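Local structure of HTH-type transcriptional repressor NemR (Escherichia coli, 4YZE) at residues H14-G19 and E55-A60; R87-Y92 and N187-V192; L152-E157 and N194-P199. The protein represses transcription of the nemRA-gloA operon by binding to the NemR box, and takes part in the response to electrophiles and reactive chlorine species. The protein carries 5 engineered substitutions. All coordinates share one frame; numbering follows the deposited sequence.

Contact 1: H14-G19 and E55-A60; sequences HLLATG and EAFGVA
Phe57 drives the end of its ring against helix 10-26, overlapping Leu15, Leu16 and Gly19. The far end of the ring goes in first: CZ lies 3.2 Å from the carbonyl O of Leu15 and 3.7 Å from CA of Gly19, both at the ring edge and near its plane. That carbonyl already accepts the backbone N-H of Gly19, so the aromatic edge meets an oxygen engaged in the helix. Gly19, with no side chain, lets CZ come down onto its CA. With CG of Phe57 anti to the backbone N (chi1 172°), the ring is carried across to the neighbouring helix, although its CB does not itself face that way.

Leu16 runs past the phenylalanine in the opposite direction. Its CD2 touches two residues of helix 54-79, standing 3.7 Å from CE1 of Phe57, obliquely to the ring, and 3.8 Å from CB of Ala60, one turn further on. Leu15 adds its CB, 4.0 Å from CE1 of Phe57. No hydrogen bond joins the segments; apart from the approach to Leu15 O the side chains that meet are apolar, and most are buried. Phe51 extends the cluster, meeting the Phe57 ring edge-to-face and touching both leucines and Ala60, while Leu36 of helix 33-40 packs on Leu15.

The local axes of the two segments approach to 10.0 Å and cross almost perpendicularly, at -86°. This joins the first helix of the DNA-binding domain to the start of the long helix 54-79 that follows the helix-turn-helix, an arrangement typical of the TetR-family N-terminal domain.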
ATOM      1  N   HIS A  14      -9.881  26.590   6.301  1.00 60.38           N
ATOM      2  CA  HIS A  14      -8.477  26.949   6.175  1.00 55.27           C
ATOM      3  C   HIS A  14      -7.590  26.042   7.022  1.00 53.67           C
ATOM      4  O   HIS A  14      -6.580  25.544   6.528  1.00 55.83           O
ATOM      5  CB  HIS A  14      -8.239  28.409   6.542  1.00 55.06           C
ATOM      6  CG  HIS A  14      -6.841  28.864   6.280  1.00 64.89           C
ATOM      7  ND1 HIS A  14      -6.157  28.542   5.121  1.00 67.30           N
ATOM      8  CD2 HIS A  14      -5.984  29.600   7.022  1.00 65.80           C
ATOM      9  CE1 HIS A  14      -4.953  29.063   5.163  1.00 67.79           C
ATOM     10  NE2 HIS A  14      -4.817  29.717   6.309  1.00 67.30           N
ATOM     11  N   LEU A  15      -7.966  25.830   8.284  1.00 52.20           N
ATOM     12  CA  LEU A  15      -7.228  24.913   9.154  1.00 53.37           C
ATOM     13  C   LEU A  15      -7.204  23.487   8.575  1.00 51.85           C
ATOM     14  O   LEU A  15      -6.154  22.839   8.517  1.00 47.30           O
ATOM     15  CB  LEU A  15      -7.842  24.895  10.556  1.00 54.73           C
ATOM     16  CG  LEU A  15      -7.572  26.091  11.475  1.00 58.14           C
ATOM     17  CD1 LEU A  15      -8.491  26.066  12.683  1.00 50.07           C
ATOM     18  CD2 LEU A  15      -6.119  26.131  11.920  1.00 50.11           C
ATOM     19  N   LEU A  16      -8.362  23.003   8.144  1.00 47.93           N
ATOM     20  CA  LEU A  16      -8.453  21.648   7.613  1.00 49.51           C
ATOM     21  C   LEU A  16      -7.555  21.486   6.388  1.00 50.06           C
ATOM     22  O   LEU A  16      -6.801  20.517   6.290  1.00 43.56           O
ATOM     23  CB  LEU A  16      -9.903  21.296   7.293  1.00 53.11           C
ATOM     24  CG  LEU A  16     -10.794  21.231   8.536  1.00 55.82           C
ATOM     25  CD1 LEU A  16     -12.267  21.152   8.154  1.00 52.81           C
ATOM     26  CD2 LEU A  16     -10.410  20.044   9.434  1.00 43.94           C
ATOM     27  N   ALA A  17      -7.603  22.471   5.492  1.00 55.25           N
ATOM     28  CA  ALA A  17      -6.817  22.442   4.255  1.00 59.97           C
ATOM     29  C   ALA A  17      -5.324  22.430   4.547  1.00 59.79           C
ATOM     30  O   ALA A  17      -4.572  21.633   3.977  1.00 56.85           O
ATOM     31  CB  ALA A  17      -7.175  23.624   3.364  1.00 53.60           C
ATOM     32  N   THR A  18      -4.905  23.330   5.432  1.00 54.97           N
ATOM     33  CA  THR A  18      -3.508  23.404   5.847  1.00 52.30           C
ATOM     34  C   THR A  18      -3.075  22.072   6.450  1.00 52.00           C
ATOM     35  O   THR A  18      -2.014  21.549   6.107  1.00 53.68           O
ATOM     36  CB  THR A  18      -3.302  24.507   6.883  1.00 53.93           C
ATOM     37  OG1 THR A  18      -3.928  25.713   6.425  1.00 57.08           O
ATOM     38  CG2 THR A  18      -1.817  24.751   7.112  1.00 49.94           C
ATOM     39  N   GLY A  19      -3.907  21.524   7.338  1.00 45.38           N
ATOM     40  CA  GLY A  19      -3.616  20.251   7.975  1.00 48.12           C
ATOM     41  C   GLY A  19      -3.435  19.130   6.971  1.00 51.04           C
ATOM     42  O   GLY A  19      -2.566  18.272   7.142  1.00 50.61           O
ATOM     43  N   GLU A  55      -6.516  15.340  17.637  1.00 49.10           N
ATOM     44  CA  GLU A  55      -7.179  14.117  17.205  1.00 52.48           C
ATOM     45  C   GLU A  55      -8.507  14.442  16.541  1.00 51.23           C
ATOM     46  O   GLU A  55      -8.826  13.902  15.483  1.00 53.55           O
ATOM     47  CB  GLU A  55      -7.405  13.161  18.380  1.00 51.13           C
ATOM     48  CG  GLU A  55      -8.091  11.824  17.947  1.00 49.20           C
ATOM     49  CD  GLU A  55      -9.611  11.836  18.119  1.00 72.14           C
ATOM     50  OE1 GLU A  55     -10.159  12.849  18.598  1.00 71.78           O
ATOM     51  OE2 GLU A  55     -10.265  10.826  17.789  1.00 77.50           O
ATOM     52  N   ALA A  56      -9.274  15.330  17.171  1.00 51.63           N
ATOM     53  CA  ALA A  56     -10.584  15.716  16.649  1.00 57.66           C
ATOM     54  C   ALA A  56     -10.429  16.341  15.259  1.00 53.81           C
ATOM     55  O   ALA A  56     -11.178  16.039  14.315  1.00 51.63           O
ATOM     56  CB  ALA A  56     -11.269  16.683  17.614  1.00 54.79           C
ATOM     57  N   PHE A  57      -9.428  17.204  15.151  1.00 50.34           N
ATOM     58  CA  PHE A  57      -9.085  17.860  13.913  1.00 45.10           C
ATOM     59  C   PHE A  57      -8.779  16.871  12.775  1.00 45.17           C
ATOM     60  O   PHE A  57      -9.231  17.054  11.630  1.00 43.51           O
ATOM     61  CB  PHE A  57      -7.879  18.761  14.158  1.00 49.10           C
ATOM     62  CG  PHE A  57      -7.318  19.339  12.918  1.00 45.14           C
ATOM     63  CD1 PHE A  57      -7.883  20.474  12.357  1.00 48.48           C
ATOM     64  CD2 PHE A  57      -6.230  18.752  12.303  1.00 44.52           C
ATOM     65  CE1 PHE A  57      -7.365  21.023  11.203  1.00 47.70           C
ATOM     66  CE2 PHE A  57      -5.706  19.287  11.146  1.00 54.87           C
ATOM     67  CZ  PHE A  57      -6.274  20.427  10.593  1.00 53.25           C
ATOM     68  N   GLY A  58      -7.996  15.840  13.088  1.00 45.16           N
ATOM     69  CA  GLY A  58      -7.673  14.809  12.118  1.00 46.86           C
ATOM     70  C   GLY A  58      -8.903  14.104  11.559  1.00 42.85           C
ATOM     71  O   GLY A  58      -8.965  13.839  10.364  1.00 42.00           O
ATOM     72  N   VAL A  59      -9.872  13.797  12.421  1.00 41.96           N
ATOM     73  CA  VAL A  59     -11.104  13.150  11.975  1.00 42.94           C
ATOM     74  C   VAL A  59     -11.847  14.059  10.995  1.00 47.89           C
ATOM     75  O   VAL A  59     -12.243  13.619   9.910  1.00 45.47           O
ATOM     76  CB  VAL A  59     -12.044  12.812  13.134  1.00 46.04           C
ATOM     77  CG1 VAL A  59     -13.246  12.000  12.617  1.00 47.43           C
ATOM     78  CG2 VAL A  59     -11.308  12.023  14.195  1.00 53.82           C
ATOM     79  N   ALA A  60     -12.026  15.321  11.388  1.00 48.64           N
ATOM     80  CA  ALA A  60     -12.646  16.319  10.531  1.00 42.40           C
ATOM     81  C   ALA A  60     -11.871  16.478   9.220  1.00 44.02           C
ATOM     82  O   ALA A  60     -12.479  16.572   8.137  1.00 41.44           O
ATOM     83  CB  ALA A  60     -12.757  17.652  11.261  1.00 43.78           C
TER

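Contact 2: R87-Y92 and N187-V192; sequences RILAYY and NALAHV
In the all-helical C-terminal domain, helix 84-97 and helix 183-195 run nearly antiparallel, at 167°, with local axes 9.7 Å apart and with Tyr92 and Val192 meeting at the centre of the interface. The valine sets its CG2 methyl over one face of the Tyr92 ring as a CH-pi contact, 3.7 Å from the centroid and 25° off the normal. The methyl is displaced toward the rim, and its nearest ring atom is CE2 of Tyr92 at 3.4 Å. On the opposite face sits CD2 of Tyr91, so the ring is held between its sequence neighbour and the partner helix. Its hydroxyl is bonded to the carbonyl O of Leu165 in helix 158-179, which anchors the polar end of this buried side chain.

On the other branch of Val192, CG1 also borders the ring and reaches across to CD2 of Leu89 at 3.8 Å as the two side chains slide past each other. One turn earlier on the same helix as Val192, Leu189 brings its CG, anti to the backbone N (chi1 -154°), within 3.9 Å of CB of Tyr92, where the two backbones draw nearest, with CA atoms of Tyr92 and Leu189 5.7 Å apart. Ala188 CB adds a looser, oblique contact with the ring. Leu165 and Leu168 also touch Val192, bringing helix 158-179 into the same core, as expected of the helical bundle that forms the C-terminal domain of TetR-family regulators.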
ATOM      1  N   ARG A  87     -15.162   4.533 -17.978  1.00 45.35           N
ATOM      2  CA  ARG A  87     -15.078   5.309 -16.750  1.00 52.23           C
ATOM      3  C   ARG A  87     -14.190   4.625 -15.717  1.00 46.30           C
ATOM      4  O   ARG A  87     -13.386   5.266 -15.057  1.00 46.92           O
ATOM      5  CB  ARG A  87     -16.475   5.582 -16.198  1.00 55.90           C
ATOM      6  CG  ARG A  87     -17.291   6.485 -17.112  1.00 61.46           C
ATOM      7  CD  ARG A  87     -18.745   6.514 -16.681  1.00 65.52           C
ATOM      8  NE  ARG A  87     -19.633   6.840 -17.791  1.00 75.89           N
ATOM      9  CZ  ARG A  87     -20.926   7.120 -17.662  1.00 76.27           C
ATOM     10  NH1 ARG A  87     -21.490   7.125 -16.460  1.00 69.14           N
ATOM     11  NH2 ARG A  87     -21.650   7.404 -18.736  1.00 80.78           N
ATOM     12  N   ILE A  88     -14.319   3.313 -15.602  1.00 44.35           N
ATOM     13  CA  ILE A  88     -13.438   2.567 -14.723  1.00 48.29           C
ATOM     14  C   ILE A  88     -11.971   2.703 -15.142  1.00 52.07           C
ATOM     15  O   ILE A  88     -11.107   2.941 -14.285  1.00 48.75           O
ATOM     16  CB  ILE A  88     -13.869   1.110 -14.619  1.00 47.64           C
ATOM     17  CG1 ILE A  88     -15.147   1.037 -13.790  1.00 40.68           C
ATOM     18  CG2 ILE A  88     -12.787   0.266 -13.963  1.00 50.15           C
ATOM     19  CD1 ILE A  88     -15.841  -0.301 -13.849  1.00 37.45           C
ATOM     20  N   LEU A  89     -11.685   2.588 -16.441  1.00 41.61           N
ATOM     21  CA  LEU A  89     -10.316   2.744 -16.902  1.00 45.22           C
ATOM     22  C   LEU A  89      -9.805   4.147 -16.576  1.00 46.16           C
ATOM     23  O   LEU A  89      -8.620   4.334 -16.292  1.00 45.52           O
ATOM     24  CB  LEU A  89     -10.198   2.465 -18.403  1.00 50.21           C
ATOM     25  CG  LEU A  89     -10.593   1.049 -18.820  1.00 51.50           C
ATOM     26  CD1 LEU A  89     -10.351   0.827 -20.296  1.00 54.46           C
ATOM     27  CD2 LEU A  89      -9.853   0.005 -18.007  1.00 54.38           C
ATOM     28  N   ALA A  90     -10.703   5.129 -16.606  1.00 44.95           N
ATOM     29  CA  ALA A  90     -10.312   6.513 -16.375  1.00 50.78           C
ATOM     30  C   ALA A  90      -9.832   6.714 -14.924  1.00 53.16           C
ATOM     31  O   ALA A  90      -8.969   7.553 -14.651  1.00 48.56           O
ATOM     32  CB  ALA A  90     -11.461   7.449 -16.717  1.00 42.86           C
ATOM     33  N   TYR A  91     -10.405   5.934 -14.012  1.00 50.93           N
ATOM     34  CA  TYR A  91     -10.000   5.925 -12.615  1.00 53.68           C
ATOM     35  C   TYR A  91      -8.525   5.604 -12.533  1.00 51.05           C
ATOM     36  O   TYR A  91      -7.777   6.297 -11.844  1.00 47.79           O
ATOM     37  CB  TYR A  91     -10.833   4.892 -11.851  1.00 50.69           C
ATOM     38  CG  TYR A  91     -10.407   4.547 -10.430  1.00 51.58           C
ATOM     39  CD1 TYR A  91     -10.496   5.479  -9.397  1.00 43.39           C
ATOM     40  CD2 TYR A  91      -9.994   3.254 -10.110  1.00 54.91           C
ATOM     41  CE1 TYR A  91     -10.141   5.138  -8.086  1.00 48.36           C
ATOM     42  CE2 TYR A  91      -9.635   2.904  -8.824  1.00 50.83           C
ATOM     43  CZ  TYR A  91      -9.711   3.843  -7.807  1.00 53.10           C
ATOM     44  OH  TYR A  91      -9.354   3.466  -6.518  1.00 43.00           O
ATOM     45  N   TYR A  92      -8.082   4.575 -13.247  1.00 37.60           N
ATOM     46  CA  TYR A  92      -6.654   4.303 -13.248  1.00 38.19           C
ATOM     47  C   TYR A  92      -5.855   5.316 -14.061  1.00 44.20           C
ATOM     48  O   TYR A  92      -4.704   5.612 -13.721  1.00 42.47           O
ATOM     49  CB  TYR A  92      -6.361   2.885 -13.707  1.00 47.76           C
ATOM     50  CG  TYR A  92      -6.785   1.834 -12.723  1.00 46.82           C
ATOM     51  CD1 TYR A  92      -5.921   1.394 -11.721  1.00 44.01           C
ATOM     52  CD2 TYR A  92      -8.042   1.265 -12.802  1.00 36.07           C
ATOM     53  CE1 TYR A  92      -6.321   0.414 -10.808  1.00 40.55           C
ATOM     54  CE2 TYR A  92      -8.448   0.299 -11.902  1.00 37.25           C
ATOM     55  CZ  TYR A  92      -7.582  -0.131 -10.917  1.00 38.15           C
ATOM     56  OH  TYR A  92      -7.995  -1.100 -10.038  1.00 39.58           O
ATOM     57  N   ASN A 187       1.255  -0.549 -15.371  1.00 31.52           N
ATOM     58  CA  ASN A 187       1.049  -1.983 -15.428  1.00 30.89           C
ATOM     59  C   ASN A 187      -0.311  -2.352 -14.838  1.00 37.96           C
ATOM     60  O   ASN A 187      -0.989  -3.241 -15.358  1.00 30.02           O
ATOM     61  CB  ASN A 187       2.183  -2.750 -14.744  1.00 34.19           C
ATOM     62  CG  ASN A 187       2.009  -4.252 -14.868  1.00 38.80           C
ATOM     63  OD1 ASN A 187       1.929  -4.789 -15.974  1.00 35.18           O
ATOM     64  ND2 ASN A 187       1.938  -4.931 -13.738  1.00 38.01           N
ATOM     65  N   ALA A 188      -0.725  -1.657 -13.776  1.00 32.82           N
ATOM     66  CA  ALA A 188      -2.053  -1.899 -13.208  1.00 31.02           C
ATOM     67  C   ALA A 188      -3.149  -1.563 -14.218  1.00 32.44           C
ATOM     68  O   ALA A 188      -4.096  -2.326 -14.369  1.00 31.63           O
ATOM     69  CB  ALA A 188      -2.270  -1.135 -11.885  1.00 25.34           C
ATOM     70  N   LEU A 189      -3.013  -0.425 -14.898  1.00 29.08           N
ATOM     71  CA  LEU A 189      -3.980   0.012 -15.903  1.00 34.68           C
ATOM     72  C   LEU A 189      -4.092  -1.043 -16.992  1.00 36.82           C
ATOM     73  O   LEU A 189      -5.201  -1.393 -17.393  1.00 34.30           O
ATOM     74  CB  LEU A 189      -3.544   1.339 -16.541  1.00 38.57           C
ATOM     75  CG  LEU A 189      -4.555   2.316 -17.156  1.00 47.07           C
ATOM     76  CD1 LEU A 189      -3.941   3.144 -18.285  1.00 42.26           C
ATOM     77  CD2 LEU A 189      -5.827   1.662 -17.633  1.00 34.71           C
ATOM     78  N   ALA A 190      -2.957  -1.544 -17.475  1.00 36.21           N
ATOM     79  CA  ALA A 190      -2.993  -2.515 -18.570  1.00 40.42           C
ATOM     80  C   ALA A 190      -3.667  -3.808 -18.109  1.00 41.40           C
ATOM     81  O   ALA A 190      -4.376  -4.451 -18.881  1.00 43.42           O
ATOM     82  CB  ALA A 190      -1.600  -2.785 -19.111  1.00 40.61           C
ATOM     83  N   HIS A 191      -3.472  -4.177 -16.843  1.00 39.17           N
ATOM     84  CA  HIS A 191      -4.078  -5.411 -16.344  1.00 41.15           C
ATOM     85  C   HIS A 191      -5.600  -5.264 -16.145  1.00 40.00           C
ATOM     86  O   HIS A 191      -6.373  -6.196 -16.452  1.00 40.48           O
ATOM     87  CB  HIS A 191      -3.349  -5.905 -15.097  1.00 32.39           C
ATOM     88  CG  HIS A 191      -4.018  -7.044 -14.391  1.00 43.15           C
ATOM     89  ND1 HIS A 191      -3.778  -8.365 -14.707  1.00 51.61           N
ATOM     90  CD2 HIS A 191      -4.875  -7.058 -13.343  1.00 48.99           C
ATOM     91  CE1 HIS A 191      -4.480  -9.144 -13.902  1.00 49.36           C
ATOM     92  NE2 HIS A 191      -5.153  -8.375 -13.060  1.00 53.85           N
ATOM     93  N   VAL A 192      -6.031  -4.095 -15.676  1.00 34.34           N
ATOM     94  CA  VAL A 192      -7.461  -3.808 -15.570  1.00 40.28           C
ATOM     95  C   VAL A 192      -8.155  -3.875 -16.940  1.00 42.34           C
ATOM     96  O   VAL A 192      -9.271  -4.419 -17.060  1.00 42.81           O
ATOM     97  CB  VAL A 192      -7.710  -2.445 -14.912  1.00 39.80           C
ATOM     98  CG1 VAL A 192      -9.193  -2.099 -14.930  1.00 29.34           C
ATOM     99  CG2 VAL A 192      -7.175  -2.435 -13.473  1.00 37.74           C
TER

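Contact 3: L152-E157 and N194-P199; sequences LTFSGE and NIIATP. Engineered in segment 152-157: Ser155 (natural residue Cys).
Ile196 lies alongside Leu152 and Phe154, all three side chains pointing the same way. From CB, the CG2 methyl turns to Leu152, meeting its CB at 3.9 Å and its CD2 at 4.0 Å. The other branch continues through CG1 to CD1, which ends 3.8 Å from CB of Phe154 and lies oblique to the phenylalanine ring. Chi1 of -51° sets CG1 anti to the carbonyl carbon, which turns this branch to the phenylalanine and CG2 to the leucine.

Thr153, between Leu152 and Phe154 in sequence, pairs its backbone with Ala197 in a single antiparallel bridge of the hydrogen-bonded type. Thr153 N donates to Ala197 O at 2.8 Å, and Ala197 N returns a bond of 3.0 Å to Thr153 O, lying in that carbonyl's plane. Ala197 O also receives a CA-H contact from Leu152. The bridge ties the tail beyond helix 183-195 to the loop joining helices 122-148 and 158-179.

Pro199 continues the tail alongside Leu152, its CD 3.7 Å from the Leu152 backbone N. Arg147 binds the carbonyl of Phe154 and makes a cation-pi contact with its ring, while OG of the engineered Ser155 bonds to Asn194 of the second subunit.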
ATOM      1  N   LEU A 152     -19.335  -4.219 -20.209  1.00 48.26           N
ATOM      2  CA  LEU A 152     -18.126  -4.840 -19.681  1.00 46.40           C
ATOM      3  C   LEU A 152     -18.426  -6.183 -19.072  1.00 46.61           C
ATOM      4  O   LEU A 152     -19.540  -6.430 -18.631  1.00 46.73           O
ATOM      5  CB  LEU A 152     -17.479  -3.944 -18.620  1.00 44.17           C
ATOM      6  CG  LEU A 152     -18.349  -3.446 -17.459  1.00 48.87           C
ATOM      7  CD1 LEU A 152     -18.471  -4.481 -16.344  1.00 49.09           C
ATOM      8  CD2 LEU A 152     -17.805  -2.140 -16.897  1.00 52.02           C
ATOM      9  N   THR A 153     -17.405  -7.023 -19.005  1.00 45.51           N
ATOM     10  CA  THR A 153     -17.554  -8.349 -18.432  1.00 45.49           C
ATOM     11  C   THR A 153     -16.343  -8.618 -17.546  1.00 45.92           C
ATOM     12  O   THR A 153     -15.269  -8.049 -17.778  1.00 43.03           O
ATOM     13  CB  THR A 153     -17.706  -9.436 -19.543  1.00 60.30           C
ATOM     14  OG1 THR A 153     -18.196 -10.654 -18.969  1.00 58.64           O
ATOM     15  CG2 THR A 153     -16.388  -9.688 -20.261  1.00 60.50           C
ATOM     16  N   PHE A 154     -16.535  -9.446 -16.519  1.00 43.13           N
ATOM     17  CA  PHE A 154     -15.458  -9.871 -15.630  1.00 47.55           C
ATOM     18  C   PHE A 154     -15.898 -11.090 -14.829  1.00 48.12           C
ATOM     19  O   PHE A 154     -17.068 -11.442 -14.821  1.00 44.85           O
ATOM     20  CB  PHE A 154     -15.052  -8.736 -14.666  1.00 40.00           C
ATOM     21  CG  PHE A 154     -16.169  -8.267 -13.775  1.00 48.47           C
ATOM     22  CD1 PHE A 154     -17.033  -7.262 -14.193  1.00 39.92           C
ATOM     23  CD2 PHE A 154     -16.359  -8.829 -12.516  1.00 46.18           C
ATOM     24  CE1 PHE A 154     -18.072  -6.824 -13.372  1.00 43.49           C
ATOM     25  CE2 PHE A 154     -17.398  -8.407 -11.687  1.00 39.06           C
ATOM     26  CZ  PHE A 154     -18.253  -7.397 -12.115  1.00 44.78           C
ATOM     27  N   SER A 155     -14.961 -11.703 -14.108  1.00 52.59           N
ATOM     28  CA  SER A 155     -15.262 -12.866 -13.281  1.00 55.90           C
ATOM     29  C   SER A 155     -15.734 -12.484 -11.876  1.00 55.77           C
ATOM     30  O   SER A 155     -15.106 -11.663 -11.210  1.00 53.86           O
ATOM     31  CB  SER A 155     -14.022 -13.759 -13.184  1.00 58.78           C
ATOM     32  OG  SER A 155     -14.335 -15.028 -12.639  1.00 64.15           O
ATOM     33  N   GLY A 156     -16.848 -13.067 -11.429  1.00 53.28           N
ATOM     34  CA  GLY A 156     -17.268 -12.932 -10.038  1.00 47.99           C
ATOM     35  C   GLY A 156     -18.188 -11.786  -9.644  1.00 41.53           C
ATOM     36  O   GLY A 156     -18.685 -11.041 -10.483  1.00 59.92           O
ATOM     37  N   GLU A 157     -18.412 -11.659  -8.337  1.00 42.44           N
ATOM     38  CA  GLU A 157     -19.247 -10.598  -7.760  1.00 47.45           C
ATOM     39  C   GLU A 157     -18.603  -9.207  -7.855  1.00 42.63           C
ATOM     40  O   GLU A 157     -17.387  -9.074  -7.756  1.00 44.81           O
ATOM     41  CB  GLU A 157     -19.590 -10.942  -6.307  1.00 46.68           C
ATOM     42  CG  GLU A 157     -20.324 -12.297  -6.221  1.00 56.48           C
ATOM     43  CD  GLU A 157     -20.692 -12.745  -4.803  1.00 67.87           C
ATOM     44  OE1 GLU A 157     -20.417 -12.026  -3.816  1.00 66.11           O
ATOM     45  OE2 GLU A 157     -21.267 -13.848  -4.682  1.00 76.82           O
ATOM     46  N   ASN A 194      -7.512  -5.736 -19.303  1.00 45.52           N
ATOM     47  CA  ASN A 194      -7.684  -7.128 -19.702  1.00 53.25           C
ATOM     48  C   ASN A 194      -8.705  -7.856 -18.813  1.00 51.81           C
ATOM     49  O   ASN A 194      -9.415  -8.743 -19.265  1.00 51.52           O
ATOM     50  CB  ASN A 194      -6.329  -7.840 -19.683  1.00 60.94           C
ATOM     51  CG  ASN A 194      -6.362  -9.177 -20.396  1.00 77.72           C
ATOM     52  OD1 ASN A 194      -6.275 -10.234 -19.767  1.00 77.48           O
ATOM     53  ND2 ASN A 194      -6.494  -9.137 -21.719  1.00 86.29           N
ATOM     54  N   ILE A 195      -8.783  -7.461 -17.546  1.00 48.50           N
ATOM     55  CA  ILE A 195      -9.661  -8.121 -16.582  1.00 43.60           C
ATOM     56  C   ILE A 195     -11.108  -7.647 -16.726  1.00 40.29           C
ATOM     57  O   ILE A 195     -12.041  -8.451 -16.667  1.00 43.21           O
ATOM     58  CB  ILE A 195      -9.157  -7.892 -15.132  1.00 59.97           C
ATOM     59  CG1 ILE A 195      -7.853  -8.654 -14.910  1.00 58.47           C
ATOM     60  CG2 ILE A 195     -10.181  -8.351 -14.132  1.00 50.17           C
ATOM     61  CD1 ILE A 195      -7.937 -10.106 -15.376  1.00 58.45           C
ATOM     62  N   ILE A 196     -11.283  -6.333 -16.874  1.00 41.38           N
ATOM     63  CA  ILE A 196     -12.593  -5.732 -17.100  1.00 40.45           C
ATOM     64  C   ILE A 196     -12.691  -5.523 -18.603  1.00 48.48           C
ATOM     65  O   ILE A 196     -12.270  -4.479 -19.116  1.00 46.04           O
ATOM     66  CB  ILE A 196     -12.749  -4.364 -16.361  1.00 35.10           C
ATOM     67  CG1 ILE A 196     -12.368  -4.496 -14.888  1.00 34.62           C
ATOM     68  CG2 ILE A 196     -14.183  -3.824 -16.510  1.00 38.83           C
ATOM     69  CD1 ILE A 196     -13.166  -5.539 -14.103  1.00 37.88           C
ATOM     70  N   ALA A 197     -13.220  -6.527 -19.307  1.00 49.24           N
ATOM     71  CA  ALA A 197     -13.155  -6.560 -20.771  1.00 46.71           C
ATOM     72  C   ALA A 197     -14.416  -6.051 -21.433  1.00 52.37           C
ATOM     73  O   ALA A 197     -15.482  -5.982 -20.825  1.00 52.63           O
ATOM     74  CB  ALA A 197     -12.858  -7.974 -21.273  1.00 47.11           C
ATOM     75  N   THR A 198     -14.292  -5.735 -22.713  1.00 55.54           N
ATOM     76  CA  THR A 198     -15.462  -5.475 -23.522  1.00 57.41           C
ATOM     77  C   THR A 198     -16.080  -6.830 -23.839  1.00 57.40           C
ATOM     78  O   THR A 198     -15.361  -7.804 -24.072  1.00 57.06           O
ATOM     79  CB  THR A 198     -15.092  -4.729 -24.802  1.00 63.71           C
ATOM     80  OG1 THR A 198     -14.195  -5.534 -25.575  1.00 70.47           O
ATOM     81  CG2 THR A 198     -14.399  -3.417 -24.452  1.00 56.98           C
ATOM     82  N   PRO A 199     -17.413  -6.909 -23.796  1.00 61.77           N
ATOM     83  CA  PRO A 199     -18.129  -8.147 -24.140  1.00 69.47           C
ATOM     84  C   PRO A 199     -17.754  -8.613 -25.541  1.00 73.75           C
ATOM     85  O   PRO A 199     -17.489  -7.762 -26.387  1.00 74.98           O
ATOM     86  CB  PRO A 199     -19.598  -7.715 -24.110  1.00 68.30           C
ATOM     87  CG  PRO A 199     -19.633  -6.574 -23.138  1.00 65.17           C
ATOM     88  CD  PRO A 199     -18.318  -5.845 -23.324  1.00 60.58           C
TER

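Contact 1 belongs to the DNA-binding end of the chain, across the chain's centre from contacts 2 and 3; its centre lies 32 Å from that of contact 2. Contacts 1 and 2 are buried helix pairs with no hydrogen bond between their segments, each built round an aromatic ring, but the first crosses near a right angle and the second is almost antiparallel. Contact 3 is partly exposed and relies on backbone hydrogen bonds where regular helix has ended. Contacts 2 and 3 share helix 183-195 and meet where Ile88 CD1 approaches Leu152 CD2 at 4.1 Å. Both also touch the second subunit, whereas no other chain of the assembly touches the segments of contact 1.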